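Local coordinates for protein NADP-dependent alcohol dehydrogenase (Entamoeba histolytica, PDB 2OUI) that catalyses NADP-dependent oxidation of alcohols, probably reversibly to aldehydes or ketones, at a site likely to use the bound zinc ion, at residues K2-L7 and K329-L334; I15-P20 and D54-H59. The protein carries 1 engineered substitution. One frame throughout, in Å; residues are numbered along the deposited sequence. Where two conformers were deposited one is given.

Contact 1: K2-L7 and K329-L334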
loop_
_atom_site.group_PDB
_atom_site.type_symbol
_atom_site.label_atom_id
_atom_site.label_comp_id
_atom_site.label_asym_id
_atom_site.label_seq_id
_atom_site.Cartn_x
_atom_site.Cartn_y
_atom_site.Cartn_z
ATOM N N LYS A 2 25.642 -10.464 -37.668
ATOM C CA LYS A 2 26.646 -10.692 -36.631
ATOM C C LYS A 2 26.121 -10.297 -35.259
ATOM O O LYS A 2 25.437 -9.274 -35.107
ATOM C CB LYS A 2 27.925 -9.914 -36.917
ATOM C CG LYS A 2 28.730 -10.440 -38.087
ATOM C CD LYS A 2 29.993 -9.639 -38.272
ATOM C CE LYS A 2 30.463 -9.686 -39.719
ATOM N NZ LYS A 2 31.045 -8.381 -40.140
ATOM N N GLY A 3 26.485 -11.090 -34.254
ATOM C CA GLY A 3 26.159 -10.755 -32.854
ATOM C C GLY A 3 27.271 -11.258 -31.941
ATOM O O GLY A 3 27.990 -12.207 -32.295
ATOM N N LEU A 4 27.423 -10.627 -30.779
ATOM C CA LEU A 4 28.429 -11.046 -29.804
ATOM C C LEU A 4 27.722 -11.942 -28.800
ATOM O O LEU A 4 26.779 -11.481 -28.138
ATOM C CB LEU A 4 29.035 -9.836 -29.086
ATOM C CG LEU A 4 30.064 -10.246 -28.016
ATOM C CD1 LEU A 4 31.243 -10.882 -28.676
ATOM C CD2 LEU A 4 30.495 -9.042 -27.198
ATOM N N ALA A 5 28.166 -13.204 -28.697
ATOM C CA ALA A 5 27.437 -14.241 -27.947
ATOM C C ALA A 5 28.213 -14.881 -26.793
ATOM O O ALA A 5 29.445 -14.883 -26.799
ATOM C CB ALA A 5 26.979 -15.345 -28.886
ATOM N N MET A 6 27.469 -15.424 -25.819
ATOM C CA MET A 6 28.004 -16.369 -24.837
ATOM C C MET A 6 28.004 -17.721 -25.518
ATOM O O MET A 6 26.937 -18.266 -25.827
ATOM C CB MET A 6 27.098 -16.435 -23.609
ATOM C CG MET A 6 27.503 -17.501 -22.599
ATOM S SD MET A 6 26.466 -17.319 -21.145
ATOM C CE MET A 6 27.092 -18.701 -20.183
ATOM N N LEU A 7 29.194 -18.247 -25.777
ATOM C CA LEU A 7 29.329 -19.516 -26.465
ATOM C C LEU A 7 29.296 -20.674 -25.470
ATOM O O LEU A 7 28.987 -21.812 -25.828
ATOM C CB LEU A 7 30.625 -19.533 -27.252
ATOM C CG LEU A 7 30.872 -18.351 -28.191
ATOM C CD1 LEU A 7 32.224 -18.481 -28.855
ATOM C CD2 LEU A 7 29.766 -18.259 -29.218
ATOM N N LYS A 329 32.967 -2.699 -31.181
ATOM C CA LYS A 329 33.483 -2.246 -29.878
ATOM C C LYS A 329 32.677 -2.685 -28.657
ATOM O O LYS A 329 33.148 -2.486 -27.537
ATOM C CB LYS A 329 33.697 -0.726 -29.843
ATOM C CG LYS A 329 34.641 -0.192 -30.897
ATOM C CD LYS A 329 36.023 -0.777 -30.803
ATOM C CE LYS A 329 36.860 -0.316 -31.990
ATOM N NZ LYS A 329 38.223 -0.889 -31.941
ATOM N N VAL A 330 31.503 -3.298 -28.841
ATOM C CA VAL A 330 30.765 -3.848 -27.684
ATOM C C VAL A 330 31.586 -4.922 -26.982
ATOM O O VAL A 330 31.459 -5.104 -25.765
ATOM C CB VAL A 330 29.315 -4.360 -27.979
ATOM C CG1 VAL A 330 28.447 -3.235 -28.499
ATOM C CG2 VAL A 330 29.295 -5.547 -28.927
ATOM N N GLU A 331 32.434 -5.624 -27.735
ATOM C CA GLU A 331 33.293 -6.617 -27.100
ATOM C C GLU A 331 34.286 -5.959 -26.146
ATOM O O GLU A 331 34.411 -6.374 -24.976
ATOM C CB GLU A 331 34.005 -7.470 -28.132
ATOM C CG GLU A 331 34.812 -8.586 -27.503
ATOM C CD GLU A 331 35.274 -9.599 -28.528
ATOM O OE1 GLU A 331 35.467 -9.217 -29.705
ATOM O OE2 GLU A 331 35.446 -10.774 -28.152
ATOM N N ASP A 332 34.956 -4.915 -26.625
ATOM C CA ASP A 332 35.845 -4.101 -25.782
ATOM C C ASP A 332 35.112 -3.559 -24.564
ATOM O O ASP A 332 35.623 -3.646 -23.434
ATOM C CB ASP A 332 36.424 -2.939 -26.586
ATOM C CG ASP A 332 37.092 -3.385 -27.865
ATOM O OD1 ASP A 332 36.418 -3.968 -28.750
ATOM O OD2 ASP A 332 38.303 -3.128 -27.994
ATOM N N ALA A 333 33.910 -3.022 -24.787
ATOM C CA ALA A 333 33.125 -2.440 -23.719
ATOM C C ALA A 333 32.745 -3.499 -22.684
ATOM O O ALA A 333 32.808 -3.243 -21.477
ATOM C CB ALA A 333 31.885 -1.768 -24.264
ATOM N N LEU A 334 32.363 -4.690 -23.134
ATOM C CA LEU A 334 31.965 -5.725 -22.166
ATOM C C LEU A 334 33.167 -6.168 -21.330
ATOM O O LEU A 334 33.037 -6.399 -20.129
ATOM C CB LEU A 334 31.316 -6.931 -22.854
ATOM C CG LEU A 334 30.869 -8.097 -21.956
ATOM C CD1 LEU A 334 29.854 -7.680 -20.878
ATOM C CD2 LEU A 334 30.323 -9.243 -22.820
#
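Leu-4 CD2 reaches the backbone of helix 329-339, 3.7 Å from Glu-331 CA, a clear case of a single leucine methyl carrying a whole strand-to-helix contact. Val-330 CG2 lies 4.1 Å from the same Leu-4 CD2, and Leu-334 CD2, one turn beyond Val-330, comes within 4.4 Å of it, so one methyl meets Val-330, Glu-331 and Leu-334, residues of adjoining turns. Leu-4 gets there by swinging CG opposite its backbone N (chi1 178°). The Glu-331 side chain crosses it at about a right angle and offers CB to the methyl; no hydrogen bond joins the segments. Strand 2-8 is the middle strand of a small antiparallel sheet, whereas helix 329-339 connects the parallel strands 320-325 and 346-350, a beta-alpha-beta unit by which the C-terminal part of the chain rejoins the GroES-like catalytic domain. Segment axes pass 9.5 Å apart at 29°. In the second shell, the extended Glu-331 chain delivers OE1 to Trp-14 NE1 in a hydrogen bond, and Val-330 also packs on that tryptophan. Backbone bonds to Leu-57 and Phe-120 set the position of Leu-4, while Leu-334 rests on Leu-57 and Asp-40.

Contact 2: I15-P20 and D54-H59. With ZN (zinc ion), chain E.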
loop_
_atom_site.group_PDB
_atom_site.type_symbol
_atom_site.label_atom_id
_atom_site.label_comp_id
_atom_site.label_asym_id
_atom_site.label_seq_id
_atom_site.Cartn_x
_atom_site.Cartn_y
_atom_site.Cartn_z
ATOM N N ILE A 15 29.289 -14.488 -33.534
ATOM C CA ILE A 15 28.656 -15.558 -34.310
ATOM C C ILE A 15 27.669 -14.976 -35.329
ATOM O O ILE A 15 27.336 -13.788 -35.280
ATOM C CB ILE A 15 27.910 -16.572 -33.382
ATOM C CG1 ILE A 15 26.760 -15.892 -32.645
ATOM C CG2 ILE A 15 28.906 -17.241 -32.402
ATOM C CD1 ILE A 15 25.846 -16.821 -31.856
ATOM N N GLU A 16 27.196 -15.817 -36.240
ATOM C CA GLU A 16 26.177 -15.417 -37.226
ATOM C C GLU A 16 24.863 -16.106 -36.871
ATOM O O GLU A 16 24.832 -17.300 -36.550
ATOM C CB GLU A 16 26.598 -15.808 -38.639
ATOM C CG GLU A 16 27.880 -15.149 -39.131
ATOM C CD GLU A 16 27.656 -13.762 -39.719
ATOM O OE1 GLU A 16 26.498 -13.268 -39.721
ATOM O OE2 GLU A 16 28.655 -13.164 -40.192
ATOM N N LYS A 17 23.786 -15.332 -36.890
ATOM C CA LYS A 17 22.459 -15.816 -36.571
ATOM C C LYS A 17 21.538 -15.287 -37.668
ATOM O O LYS A 17 21.843 -14.274 -38.319
ATOM C CB LYS A 17 22.010 -15.332 -35.183
ATOM C CG LYS A 17 22.882 -15.855 -34.041
ATOM C CD LYS A 17 22.143 -15.999 -32.724
ATOM C CE LYS A 17 21.801 -17.455 -32.429
ATOM N NZ LYS A 17 21.062 -17.549 -31.155
ATOM N N LYS A 18 20.456 -16.012 -37.932
ATOM C CA LYS A 18 19.488 -15.540 -38.904
ATOM C C LYS A 18 18.789 -14.302 -38.333
ATOM O O LYS A 18 18.624 -14.163 -37.110
ATOM C CB LYS A 18 18.480 -16.637 -39.271
ATOM C CG LYS A 18 17.404 -16.905 -38.238
ATOM C CD LYS A 18 16.210 -17.625 -38.888
ATOM C CE LYS A 18 14.953 -17.481 -38.041
ATOM N NZ LYS A 18 13.856 -18.365 -38.537
ATOM N N ILE A 19 18.404 -13.398 -39.225
ATOM C CA ILE A 19 17.574 -12.271 -38.817
ATOM C C ILE A 19 16.286 -12.847 -38.213
ATOM O O ILE A 19 15.658 -13.721 -38.801
ATOM C CB ILE A 19 17.320 -11.315 -40.005
ATOM C CG1 ILE A 19 18.602 -10.518 -40.293
ATOM C CG2 ILE A 19 16.158 -10.350 -39.705
ATOM C CD1 ILE A 19 18.725 -10.000 -41.695
ATOM N N PRO A 20 15.905 -12.381 -37.019
ATOM C CA PRO A 20 14.765 -12.986 -36.337
ATOM C C PRO A 20 13.444 -12.763 -37.077
ATOM O O PRO A 20 13.280 -11.744 -37.751
ATOM C CB PRO A 20 14.731 -12.249 -35.006
ATOM C CG PRO A 20 16.070 -11.654 -34.851
ATOM C CD PRO A 20 16.490 -11.289 -36.225
ATOM N N ASP A 54 25.380 -20.126 -27.742
ATOM C CA ASP A 54 25.039 -19.210 -28.828
ATOM C C ASP A 54 24.028 -18.106 -28.507
ATOM O O ASP A 54 23.337 -17.616 -29.384
ATOM C CB ASP A 54 24.687 -20.010 -30.084
ATOM C CG ASP A 54 25.786 -21.009 -30.454
ATOM O OD1 ASP A 54 26.923 -20.851 -29.939
ATOM O OD2 ASP A 54 25.519 -21.945 -31.245
ATOM N N MET A 55 23.998 -17.678 -27.248
ATOM C CA MET A 55 23.104 -16.583 -26.838
ATOM C C MET A 55 23.757 -15.218 -27.026
ATOM O O MET A 55 24.760 -14.896 -26.370
ATOM C CB MET A 55 22.654 -16.721 -25.383
ATOM C CG MET A 55 21.732 -15.593 -24.958
ATOM S SD MET A 55 21.189 -15.767 -23.267
ATOM C CE MET A 55 22.728 -15.339 -22.436
ATOM N N ILE A 56 23.161 -14.396 -27.885
ATOM C CA ILE A 56 23.641 -13.025 -28.077
ATOM C C ILE A 56 23.485 -12.202 -26.795
ATOM O O ILE A 56 22.480 -12.330 -26.098
ATOM C CB ILE A 56 22.962 -12.346 -29.269
ATOM C CG1 ILE A 56 23.392 -13.096 -30.546
ATOM C CG2 ILE A 56 23.337 -10.858 -29.300
ATOM C CD1 ILE A 56 22.701 -12.660 -31.814
ATOM N N LEU A 57 24.510 -11.401 -26.478
ATOM C CA LEU A 57 24.579 -10.728 -25.183
ATOM C C LEU A 57 24.004 -9.324 -25.256
ATOM O O LEU A 57 23.626 -8.870 -26.331
ATOM C CB LEU A 57 26.022 -10.704 -24.672
ATOM C CG LEU A 57 26.561 -12.092 -24.320
ATOM C CD1 LEU A 57 28.051 -12.031 -24.178
ATOM C CD2 LEU A 57 25.902 -12.595 -23.029
ATOM N N GLY A 58 23.924 -8.663 -24.102
ATOM C CA GLY A 58 23.459 -7.280 -24.027
ATOM C C GLY A 58 21.966 -7.062 -23.876
ATOM O O GLY A 58 21.137 -7.777 -24.469
ATOM N N HIS A 59 21.607 -6.054 -23.087
ATOM C CA HIS A 59 20.212 -5.739 -22.839
ATOM C C HIS A 59 19.983 -4.243 -22.580
ATOM O O HIS A 59 19.007 -3.855 -21.927
ATOM C CB HIS A 59 19.639 -6.590 -21.690
ATOM C CG HIS A 59 20.493 -6.621 -20.452
ATOM N ND1 HIS A 59 21.325 -7.679 -20.150
ATOM C CD2 HIS A 59 20.630 -5.735 -19.432
ATOM C CE1 HIS A 59 21.954 -7.433 -19.010
ATOM N NE2 HIS A 59 21.549 -6.261 -18.555
HETATM ZN ZN ZN E . 21.943 -5.272 -16.781
#
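Ile-15 CD1 stands above one side of the Asp-54 carbonyl plane, off the oxygen, 3.6 Å from Asp-54 O. Lys-17 NZ comes nearer the plane, tilted 26° to the other side. It donates a hydrogen bond of 2.9 Å to Asp-54 O, and the angle at that oxygen, C=O to NZ, is 154°. Far along the same segment is a second flat group, the His-59 imidazole. Its NE2 binds the zinc ion at 2.1 Å, ND1 is hydrogen-bonded to Ser-113 OG, and Trp-110 meets the ring edge-to-face. Next to the carbonyl, Lys-17 and Ile-56 run past each other in opposite directions, with Lys-17 CD 3.5 Å from Ile-56 CD1. A turn about the Lys-17 CG-CD bond (chi3 103°) swings CE and NZ toward the carbonyl. Asp-117 ties the pieces together: its OD2 forms a salt bridge with Lys-17 NZ and its OD1 accepts the Ile-56 N-H, so one carboxylate steadies both partners. Asp-54 and Met-55 together face Met-6 in a G1 beta bulge. Beyond the short strand 55-56, Gly-58 N bonds to Asp-40 OD2, and the chain then delivers His-59 to join Cys-37 and Asp-150 around zinc, a cysteine-histidine-aspartate set consistent with the catalytic metal site of a zinc-dependent alcohol dehydrogenase.

From the N terminus, strand 2-8 turns back into strand 11-16, whose last two residues begin segment 15-20. After 33 further residues, including helix 38-46, segment 54-59 arrives and closes the short loop of contact 2. Strand 55-56 pairs with the flank of 2-8 away from 11-16, Leu-4 O and Leu-57 N lying 2.8 Å apart in a probable hydrogen bond, so the central strand joins both contacts. The chain then builds the rest of the GroES-like domain and the six-stranded parallel sheet of the Rossmann-type domain before helix 329-339 returns to close contact 1, whose loop has that of contact 2 nested inside it.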